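Local coordinates for protein putative Xylose isomerase (Rhodospirillum rubrum, PDB 3QXB) that binds iron or manganese ions at the mouth of a TIM barrel and may act as an isomerase of the xylose isomerase-like family, at residues N25-V30 / F284-Y289; D158-L163 / S173-E178; P207-V212 / Q237-A242. One frame throughout, in Å; residues are numbered along the deposited sequence.

Contact 1. Residues N25-V30 / F284-Y289; sequences NLCFAV and FAEILY. With FE (Fe (III) ion), chain E; EDO (1,2-ethanediol), chain K.
The backbones of N25 and A285 join through one direct hydrogen bond, N25 N to A285 O at 2.9 Å and nearly straight at 166°, which ties the first strand of the TIM barrel, 22-25, to the last, 283-285. Beyond this bond, two waters link the backbones. One donates to both N25 O and A285 O and accepts from I287 N at 3.0 Å; the second accepts from Y289 N and donates to C27 O. An Asx turn starts the 3-10 segment 26-29: N25 OD1 takes the N-H of C27 in its carbonyl plane at 2.7 Å, while N25 ND2 is bonded to Q53. With its chi1 at 58°, C27 holds SG between its own backbone N and carbonyl carbon and directs it at the other segment, where SG lies 3.6 Å from E286 CG. C27 CB also meets L288 CD2 at 3.9 Å. F28 touches with its root: CB stands at the edge of the Y289 ring, 4.3 Å from CE1, and the Y289 hydroxyl is bonded to D301. E286, with CG anti to N (chi1 -170°) and an extended chain, reaches past C27 to the metal site shared with E178, D213, H244 and two waters, its OE1 binding the iron at 2.1 Å.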
loop_
_atom_site.group_PDB
_atom_site.type_symbol
_atom_site.label_atom_id
_atom_site.label_comp_id
_atom_site.label_asym_id
_atom_site.label_seq_id
_atom_site.Cartn_x
_atom_site.Cartn_y
_atom_site.Cartn_z
ATOM N N ASN A 25 -10.552 12.822 1.847
ATOM C CA ASN A 25 -10.388 11.428 1.520
ATOM C C ASN A 25 -10.003 10.719 2.826
ATOM O O ASN A 25 -9.137 11.157 3.579
ATOM C CB ASN A 25 -9.336 11.256 0.412
ATOM C CG ASN A 25 -9.034 9.818 0.109
ATOM O OD1 ASN A 25 -8.602 9.096 0.973
ATOM N ND2 ASN A 25 -9.291 9.380 -1.133
ATOM N N LEU A 26 -10.661 9.601 3.073
ATOM C CA LEU A 26 -10.521 8.856 4.327
ATOM C C LEU A 26 -9.198 8.128 4.489
ATOM O O LEU A 26 -8.988 7.456 5.521
ATOM C CB LEU A 26 -11.710 7.898 4.482
ATOM C CG LEU A 26 -13.056 8.622 4.605
ATOM C CD1 LEU A 26 -14.188 7.638 4.761
ATOM C CD2 LEU A 26 -13.052 9.603 5.757
ATOM N N CYS A 27 -8.277 8.278 3.532
ATOM C CA CYS A 27 -6.917 7.680 3.659
ATOM C C CYS A 27 -6.226 7.992 4.996
ATOM O O CYS A 27 -5.456 7.184 5.510
ATOM C CB CYS A 27 -6.002 8.130 2.522
ATOM S SG CYS A 27 -5.820 9.902 2.433
ATOM N N PHE A 28 -6.503 9.156 5.578
ATOM C CA PHE A 28 -5.850 9.542 6.827
ATOM C C PHE A 28 -6.258 8.642 7.982
ATOM O O PHE A 28 -5.543 8.597 8.987
ATOM C CB PHE A 28 -6.218 10.999 7.191
ATOM C CG PHE A 28 -7.584 11.122 7.822
ATOM C CD1 PHE A 28 -8.720 11.296 7.032
ATOM C CD2 PHE A 28 -7.745 11.034 9.190
ATOM C CE1 PHE A 28 -9.975 11.389 7.620
ATOM C CE2 PHE A 28 -8.999 11.124 9.779
ATOM C CZ PHE A 28 -10.113 11.278 8.992
ATOM N N ALA A 29 -7.390 7.926 7.848
ATOM C CA ALA A 29 -7.989 7.088 8.901
ATOM C C ALA A 29 -7.687 5.610 8.786
ATOM O O ALA A 29 -8.067 4.815 9.663
ATOM C CB ALA A 29 -9.519 7.279 8.939
ATOM N N VAL A 30 -7.021 5.237 7.705
ATOM C CA VAL A 30 -6.729 3.810 7.409
ATOM C C VAL A 30 -6.066 3.128 8.600
ATOM O O VAL A 30 -5.186 3.727 9.236
ATOM C CB VAL A 30 -5.880 3.686 6.135
ATOM C CG1 VAL A 30 -5.245 2.274 6.005
ATOM C CG2 VAL A 30 -6.720 4.101 4.917
ATOM N N PHE A 284 -10.641 17.463 -2.282
ATOM C CA PHE A 284 -10.478 16.466 -1.242
ATOM C C PHE A 284 -9.039 16.445 -0.707
ATOM O O PHE A 284 -8.102 16.161 -1.459
ATOM C CB PHE A 284 -10.782 15.054 -1.775
ATOM C CG PHE A 284 -12.208 14.828 -2.219
ATOM C CD1 PHE A 284 -13.227 14.661 -1.308
ATOM C CD2 PHE A 284 -12.521 14.749 -3.552
ATOM C CE1 PHE A 284 -14.536 14.405 -1.746
ATOM C CE2 PHE A 284 -13.820 14.476 -3.977
ATOM C CZ PHE A 284 -14.803 14.303 -3.076
ATOM N N ALA A 285 -8.882 16.695 0.587
ATOM C CA ALA A 285 -7.594 16.587 1.229
ATOM C C ALA A 285 -7.236 15.126 1.246
ATOM O O ALA A 285 -8.024 14.331 1.747
ATOM C CB ALA A 285 -7.628 17.104 2.654
ATOM N N GLU A 286 -6.061 14.818 0.707
ATOM C CA GLU A 286 -5.515 13.475 0.659
ATOM C C GLU A 286 -4.137 13.484 1.305
ATOM O O GLU A 286 -3.105 13.682 0.639
ATOM C CB GLU A 286 -5.446 12.914 -0.764
ATOM C CG GLU A 286 -5.107 11.429 -0.751
ATOM C CD GLU A 286 -4.780 10.843 -2.113
ATOM O OE1 GLU A 286 -4.334 11.555 -3.003
ATOM O OE2 GLU A 286 -4.969 9.626 -2.271
ATOM N N ILE A 287 -4.165 13.262 2.618
ATOM C CA ILE A 287 -3.012 13.437 3.483
ATOM C C ILE A 287 -2.620 12.049 3.955
ATOM O O ILE A 287 -3.467 11.280 4.440
ATOM C CB ILE A 287 -3.287 14.377 4.710
ATOM C CG1 ILE A 287 -4.026 15.669 4.292
ATOM C CG2 ILE A 287 -1.957 14.663 5.460
ATOM C CD1 ILE A 287 -3.317 16.512 3.263
ATOM N N LEU A 288 -1.346 11.723 3.781
ATOM C CA LEU A 288 -0.842 10.417 4.146
ATOM C C LEU A 288 0.106 10.531 5.362
ATOM O O LEU A 288 0.940 11.452 5.466
ATOM C CB LEU A 288 -0.162 9.764 2.943
ATOM C CG LEU A 288 -1.095 9.366 1.775
ATOM C CD1 LEU A 288 -0.231 8.865 0.622
ATOM C CD2 LEU A 288 -2.162 8.318 2.170
ATOM N N TYR A 289 -0.093 9.640 6.315
ATOM C CA TYR A 289 0.672 9.653 7.533
ATOM C C TYR A 289 1.384 8.327 7.629
ATOM O O TYR A 289 0.818 7.269 7.274
ATOM C CB TYR A 289 -0.249 9.841 8.730
ATOM C CG TYR A 289 -0.813 11.216 8.865
ATOM C CD1 TYR A 289 -2.060 11.545 8.326
ATOM C CD2 TYR A 289 -0.112 12.206 9.555
ATOM C CE1 TYR A 289 -2.585 12.827 8.445
ATOM C CE2 TYR A 289 -0.629 13.484 9.672
ATOM C CZ TYR A 289 -1.882 13.785 9.107
ATOM O OH TYR A 289 -2.458 15.026 9.233
HETATM FE FE FE E . -4.225 11.422 -5.098
HETATM C C1 EDO K . 2.196 14.027 7.502
HETATM O O1 EDO K . 3.186 13.047 7.308
HETATM C C2 EDO K . 2.873 15.286 7.030
HETATM O O2 EDO K . 1.859 16.226 6.842
HETATM O O HOH W 1 -6.828 12.983 4.044
HETATM O O HOH W 2 -2.540 7.994 6.166
HETATM O O HOH W 3 -2.373 10.057 -4.793
HETATM O O HOH W 4 -5.125 9.333 -4.955
#

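Contact 2. Residues D158-L163 / S173-E178. With FE (Fe (III) ion), chain E.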
loop_
_atom_site.group_PDB
_atom_site.type_symbol
_atom_site.label_atom_id
_atom_site.label_comp_id
_atom_site.label_asym_id
_atom_site.label_seq_id
_atom_site.Cartn_x
_atom_site.Cartn_y
_atom_site.Cartn_z
ATOM N N ASP A 158 -10.668 0.179 -24.181
ATOM C CA ASP A 158 -11.839 -0.629 -24.443
ATOM C C ASP A 158 -12.383 -1.185 -23.118
ATOM O O ASP A 158 -13.572 -1.229 -22.922
ATOM C CB ASP A 158 -11.543 -1.767 -25.433
ATOM C CG ASP A 158 -11.314 -1.268 -26.859
ATOM O OD1 ASP A 158 -11.693 -0.097 -27.175
ATOM O OD2 ASP A 158 -10.736 -2.047 -27.660
HETATM N N MSE A 159 -11.513 -1.558 -22.201
HETATM C CA MSE A 159 -11.973 -2.019 -20.885
HETATM C C MSE A 159 -12.782 -0.956 -20.142
HETATM O O MSE A 159 -13.790 -1.279 -19.502
HETATM C CB MSE A 159 -10.813 -2.458 -20.033
HETATM C CG MSE A 159 -10.251 -3.801 -20.475
HETATM SE SE MSE A 159 -8.831 -4.411 -19.391
HETATM C CE MSE A 159 -8.655 -6.101 -20.143
ATOM N N TRP A 160 -12.319 0.300 -20.174
ATOM C CA TRP A 160 -12.971 1.348 -19.407
ATOM C C TRP A 160 -14.325 1.673 -20.002
ATOM O O TRP A 160 -15.242 2.058 -19.280
ATOM C CB TRP A 160 -12.108 2.616 -19.275
ATOM C CG TRP A 160 -11.154 2.517 -18.093
ATOM C CD1 TRP A 160 -10.076 1.714 -17.992
ATOM C CD2 TRP A 160 -11.244 3.224 -16.855
ATOM N NE1 TRP A 160 -9.472 1.868 -16.767
ATOM C CE2 TRP A 160 -10.179 2.778 -16.040
ATOM C CE3 TRP A 160 -12.132 4.168 -16.337
ATOM C CZ2 TRP A 160 -9.952 3.287 -14.769
ATOM C CZ3 TRP A 160 -11.914 4.654 -15.072
ATOM C CH2 TRP A 160 -10.836 4.206 -14.296
ATOM N N ILE A 161 -14.446 1.529 -21.314
ATOM C CA ILE A 161 -15.730 1.669 -21.973
ATOM C C ILE A 161 -16.737 0.672 -21.453
ATOM O O ILE A 161 -17.839 1.050 -21.077
ATOM C CB ILE A 161 -15.572 1.593 -23.522
ATOM C CG1 ILE A 161 -14.804 2.845 -23.976
ATOM C CG2 ILE A 161 -16.920 1.398 -24.200
ATOM C CD1 ILE A 161 -14.249 2.748 -25.390
ATOM N N GLU A 162 -16.354 -0.594 -21.429
ATOM C CA GLU A 162 -17.205 -1.659 -20.894
ATOM C C GLU A 162 -17.580 -1.442 -19.405
ATOM O O GLU A 162 -18.706 -1.712 -18.983
ATOM C CB GLU A 162 -16.463 -2.986 -21.010
ATOM C CG GLU A 162 -17.363 -4.156 -21.198
ATOM C CD GLU A 162 -16.651 -5.482 -21.500
ATOM O OE1 GLU A 162 -15.471 -5.537 -21.888
ATOM O OE2 GLU A 162 -17.330 -6.504 -21.359
ATOM N N LEU A 163 -16.585 -1.011 -18.635
ATOM C CA LEU A 163 -16.759 -0.745 -17.216
ATOM C C LEU A 163 -17.674 0.474 -16.982
ATOM O O LEU A 163 -18.451 0.465 -16.048
ATOM C CB LEU A 163 -15.420 -0.572 -16.525
ATOM C CG LEU A 163 -14.636 -1.863 -16.282
ATOM C CD1 LEU A 163 -13.179 -1.503 -15.933
ATOM C CD2 LEU A 163 -15.296 -2.664 -15.206
ATOM N N SER A 173 -23.106 7.386 -11.645
ATOM C CA SER A 173 -23.186 8.539 -12.557
ATOM C C SER A 173 -21.872 8.922 -13.204
ATOM O O SER A 173 -21.887 9.603 -14.215
ATOM C CB SER A 173 -23.629 9.767 -11.768
ATOM O OG SER A 173 -24.879 9.530 -11.235
HETATM N N MSE A 174 -20.748 8.503 -12.622
HETATM C CA MSE A 174 -19.430 8.943 -13.083
HETATM C C MSE A 174 -18.295 8.022 -12.668
HETATM O O MSE A 174 -18.345 7.360 -11.597
HETATM C CB MSE A 174 -19.168 10.394 -12.627
HETATM C CG MSE A 174 -17.934 11.042 -13.223
HETATM SE SE MSE A 174 -17.833 12.950 -12.748
HETATM C CE MSE A 174 -19.246 13.633 -13.847
ATOM N N LEU A 175 -17.289 7.940 -13.535
ATOM C CA LEU A 175 -16.003 7.300 -13.187
ATOM C C LEU A 175 -14.881 8.342 -13.273
ATOM O O LEU A 175 -14.970 9.292 -14.089
ATOM C CB LEU A 175 -15.688 6.133 -14.100
ATOM C CG LEU A 175 -16.615 4.940 -14.071
ATOM C CD1 LEU A 175 -16.089 3.907 -15.110
ATOM C CD2 LEU A 175 -16.773 4.326 -12.632
ATOM N N TYR A 176 -13.838 8.175 -12.453
ATOM C CA TYR A 176 -12.671 9.071 -12.519
ATOM C C TYR A 176 -11.355 8.330 -12.789
ATOM O O TYR A 176 -11.169 7.190 -12.360
ATOM C CB TYR A 176 -12.446 9.868 -11.241
ATOM C CG TYR A 176 -13.616 10.579 -10.658
ATOM C CD1 TYR A 176 -14.020 11.823 -11.120
ATOM C CD2 TYR A 176 -14.275 10.048 -9.601
ATOM C CE1 TYR A 176 -15.067 12.477 -10.540
ATOM C CE2 TYR A 176 -15.310 10.684 -9.027
ATOM C CZ TYR A 176 -15.714 11.879 -9.500
ATOM O OH TYR A 176 -16.747 12.479 -8.884
ATOM N N VAL A 177 -10.457 9.026 -13.490
ATOM C CA VAL A 177 -9.082 8.607 -13.692
ATOM C C VAL A 177 -8.198 9.657 -13.053
ATOM O O VAL A 177 -8.367 10.841 -13.313
ATOM C CB VAL A 177 -8.719 8.501 -15.197
ATOM C CG1 VAL A 177 -7.225 8.165 -15.357
ATOM C CG2 VAL A 177 -9.592 7.465 -15.854
ATOM N N GLU A 178 -7.226 9.231 -12.239
ATOM C CA GLU A 178 -6.290 10.158 -11.611
ATOM C C GLU A 178 -4.946 10.101 -12.293
ATOM O O GLU A 178 -4.255 9.073 -12.182
ATOM C CB GLU A 178 -6.089 9.800 -10.111
ATOM C CG GLU A 178 -4.953 10.527 -9.458
ATOM C CD GLU A 178 -4.881 10.314 -7.946
ATOM O OE1 GLU A 178 -5.341 9.269 -7.448
ATOM O OE2 GLU A 178 -4.317 11.182 -7.260
HETATM FE FE FE E . -4.225 11.422 -5.098
HETATM O O HOH W 3 -2.373 10.057 -4.793
HETATM O O HOH W 4 -5.125 9.333 -4.955
#
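W160 reaches from helix 146-170 to strand 174-177, its CB directed at the strand and its indole bridging a gap of 10.7 Å between the two short axes. Beyond CB and the pyrrole part, the six-membered half carries the contact; CE3 lies 4.2 Å from L175 CD1, a methyl that approaches obliquely and also packs against the backbone of L163. CZ3 comes next and meets V177 CG2 at 3.7 Å. That methyl sits over one face of the six-membered ring, 4.0 Å from its centroid and 24° off the normal, which meets the geometry of a CH-pi contact although the methyl is displaced toward the rim. With CG2 anti to its carbonyl carbon, V177 turns this branch to the indole. The short axes of helix 158-163 and strand 174-177 run at 153°, the helix packing on the outside of the strand as in the helical shell of a TIM barrel. CH2, on the ring edge, lies 3.6 Å from Y176 O, which is near the ring plane. F101 and F135 also meet the indole, and L116 of helix 106-125 packs on it. Next along the chain, E178 extends to the metal site, where OE2 binds the iron at 2.2 Å.

Contact 3. Residues P207-V212 / Q237-A242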
loop_
_atom_site.group_PDB
_atom_site.type_symbol
_atom_site.label_atom_id
_atom_site.label_comp_id
_atom_site.label_asym_id
_atom_site.label_seq_id
_atom_site.Cartn_x
_atom_site.Cartn_y
_atom_site.Cartn_z
ATOM N N PRO A 207 -20.182 9.573 -18.017
ATOM C CA PRO A 207 -18.910 10.259 -18.220
ATOM C C PRO A 207 -17.745 9.668 -17.437
ATOM O O PRO A 207 -17.912 9.220 -16.298
ATOM C CB PRO A 207 -19.211 11.673 -17.731
ATOM C CG PRO A 207 -20.440 11.489 -16.814
ATOM C CD PRO A 207 -21.226 10.466 -17.484
ATOM N N VAL A 208 -16.579 9.659 -18.061
ATOM C CA VAL A 208 -15.310 9.357 -17.371
ATOM C C VAL A 208 -14.577 10.683 -17.348
ATOM O O VAL A 208 -14.414 11.351 -18.378
ATOM C CB VAL A 208 -14.513 8.244 -18.106
ATOM C CG1 VAL A 208 -13.134 7.964 -17.462
ATOM C CG2 VAL A 208 -15.353 6.975 -18.200
ATOM N N ARG A 209 -14.172 11.098 -16.164
ATOM C CA ARG A 209 -13.588 12.421 -15.983
ATOM C C ARG A 209 -12.274 12.281 -15.228
ATOM O O ARG A 209 -11.904 11.204 -14.783
ATOM C CB ARG A 209 -14.578 13.322 -15.215
ATOM C CG ARG A 209 -15.853 13.691 -15.997
ATOM C CD ARG A 209 -15.537 14.668 -17.139
ATOM N NE ARG A 209 -16.702 14.927 -17.972
ATOM C CZ ARG A 209 -16.980 14.292 -19.110
ATOM N NH1 ARG A 209 -16.208 13.295 -19.583
ATOM N NH2 ARG A 209 -18.068 14.626 -19.765
ATOM N N LEU A 210 -11.580 13.412 -15.078
ATOM C CA LEU A 210 -10.307 13.462 -14.398
ATOM C C LEU A 210 -10.523 13.895 -12.948
ATOM O O LEU A 210 -11.371 14.739 -12.658
ATOM C CB LEU A 210 -9.353 14.442 -15.091
ATOM C CG LEU A 210 -8.962 14.093 -16.537
ATOM C CD1 LEU A 210 -8.259 15.283 -17.203
ATOM C CD2 LEU A 210 -8.056 12.852 -16.537
ATOM N N LEU A 211 -9.777 13.259 -12.048
ATOM C CA LEU A 211 -9.543 13.791 -10.720
ATOM C C LEU A 211 -8.060 14.150 -10.677
ATOM O O LEU A 211 -7.231 13.321 -10.962
ATOM C CB LEU A 211 -9.965 12.788 -9.643
ATOM C CG LEU A 211 -9.677 13.185 -8.190
ATOM C CD1 LEU A 211 -10.691 12.520 -7.221
ATOM C CD2 LEU A 211 -8.200 12.851 -7.816
ATOM N N VAL A 212 -7.726 15.418 -10.426
ATOM C CA VAL A 212 -6.330 15.840 -10.525
ATOM C C VAL A 212 -5.787 16.110 -9.132
ATOM O O VAL A 212 -6.407 16.790 -8.345
ATOM C CB VAL A 212 -6.169 17.041 -11.432
ATOM C CG1 VAL A 212 -4.757 17.660 -11.340
ATOM C CG2 VAL A 212 -6.546 16.648 -12.884
ATOM N N GLN A 237 -9.307 21.563 -18.567
ATOM C CA GLN A 237 -10.352 22.119 -17.707
ATOM C C GLN A 237 -11.761 21.484 -17.817
ATOM O O GLN A 237 -12.325 21.129 -16.783
ATOM C CB GLN A 237 -10.498 23.637 -17.866
ATOM C CG GLN A 237 -11.626 24.155 -16.945
ATOM C CD GLN A 237 -11.672 25.646 -16.764
ATOM O OE1 GLN A 237 -10.975 26.395 -17.429
ATOM N NE2 GLN A 237 -12.491 26.077 -15.833
ATOM N N PRO A 238 -12.330 21.360 -19.041
ATOM C CA PRO A 238 -13.682 20.806 -19.152
ATOM C C PRO A 238 -13.856 19.427 -18.501
ATOM O O PRO A 238 -14.973 19.057 -18.154
ATOM C CB PRO A 238 -13.916 20.692 -20.668
ATOM C CG PRO A 238 -12.887 21.494 -21.302
ATOM C CD PRO A 238 -11.756 21.668 -20.359
ATOM N N TRP A 239 -12.768 18.673 -18.359
ATOM C CA TRP A 239 -12.842 17.324 -17.844
ATOM C C TRP A 239 -12.491 17.111 -16.366
ATOM O O TRP A 239 -12.666 16.021 -15.869
ATOM C CB TRP A 239 -11.961 16.408 -18.680
ATOM C CG TRP A 239 -12.343 16.312 -20.136
ATOM C CD1 TRP A 239 -13.503 15.810 -20.678
ATOM C CD2 TRP A 239 -11.534 16.723 -21.231
ATOM N NE1 TRP A 239 -13.460 15.899 -22.060
ATOM C CE2 TRP A 239 -12.256 16.447 -22.422
ATOM C CE3 TRP A 239 -10.257 17.284 -21.327
ATOM C CZ2 TRP A 239 -11.738 16.715 -23.680
ATOM C CZ3 TRP A 239 -9.739 17.553 -22.599
ATOM C CH2 TRP A 239 -10.483 17.278 -23.752
ATOM N N ILE A 240 -11.981 18.126 -15.671
ATOM C CA ILE A 240 -11.512 17.952 -14.293
ATOM C C ILE A 240 -12.716 18.151 -13.378
ATOM O O ILE A 240 -13.208 19.274 -13.235
ATOM C CB ILE A 240 -10.386 18.949 -13.960
ATOM C CG1 ILE A 240 -9.144 18.708 -14.836
ATOM C CG2 ILE A 240 -10.011 18.867 -12.521
ATOM C CD1 ILE A 240 -8.117 19.906 -14.816
ATOM N N ALA A 241 -13.227 17.062 -12.805
ATOM C CA ALA A 241 -14.485 17.093 -12.030
ATOM C C ALA A 241 -14.255 17.084 -10.519
ATOM O O ALA A 241 -15.178 17.340 -9.749
ATOM C CB ALA A 241 -15.365 15.920 -12.409
ATOM N N ALA A 242 -13.046 16.763 -10.104
ATOM C CA ALA A 242 -12.667 16.743 -8.678
ATOM C C ALA A 242 -11.134 16.781 -8.526
ATOM O O ALA A 242 -10.395 16.526 -9.484
ATOM C CB ALA A 242 -13.283 15.517 -7.956
#
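V212 and I240 meet at the apolar centre, V212 CG2 lying 3.8 Å from I240 CG1 on the helix-facing side of the sheet. Each methyl or methylene is placed by its torsion: V212 CG2 and I240 CG1 both stand anti to their own carbonyl carbons. L210 extends this patch, its CD1 touching W239 CB at 4.1 Å, and helices 190-200 and 229-236 close over it. L211 points to the other face, where its CD1 meets A242 CB at 4.0 Å. Between these faces the parallel strands are bonded by L210 N to W239 O (2.9 Å), A241 N to L210 O (3.0 Å) and V212 N to A242 O (3.0 Å), and L211 CA adds a CA-H...O contact to A242 O. Pairing moves from L210 with I240 to L211 with A242, a one-residue shift that marks a beta bulge, and A242 N is buried without a partner. Toward the polar edge, the bend at chi2 (-71°) folds R209 back alongside W239, with CD 3.4 Å from W239 O. P207 CB lies over one guanidinium face and W239 CD1 over the opposite one, the indole plane 68° away; NH1 stands at the indole edge, 3.9 Å from CD1, and donates to V208 O from above the carbonyl plane. Parallel strands with short axes 65° apart, joined by a beta-alpha-beta crossover through helix 229-236, are neighbours in a TIM barrel.

In the fold
All three contacts belong to one closed parallel barrel but sample different layers. Contact 1 is buried at the seam between first and last strands, where one direct backbone bond is joined by water bridges; contact 2 is buried too, joins helix to strand and relies on an aromatic ring and methyls; contact 3 joins two strands directly and is partly buried, ending in an arginine. Contacts 1 and 2 lie on opposite sides of the chain's centre, yet E286 and E178 bind the same iron, to which two waters are also bound. Strands 174-177 and 208-213 are neighbours, with L175 O 2.9 Å from R209 N, while F284 CE2 packs 4.1 Å from A242 CB between contacts 1 and 3.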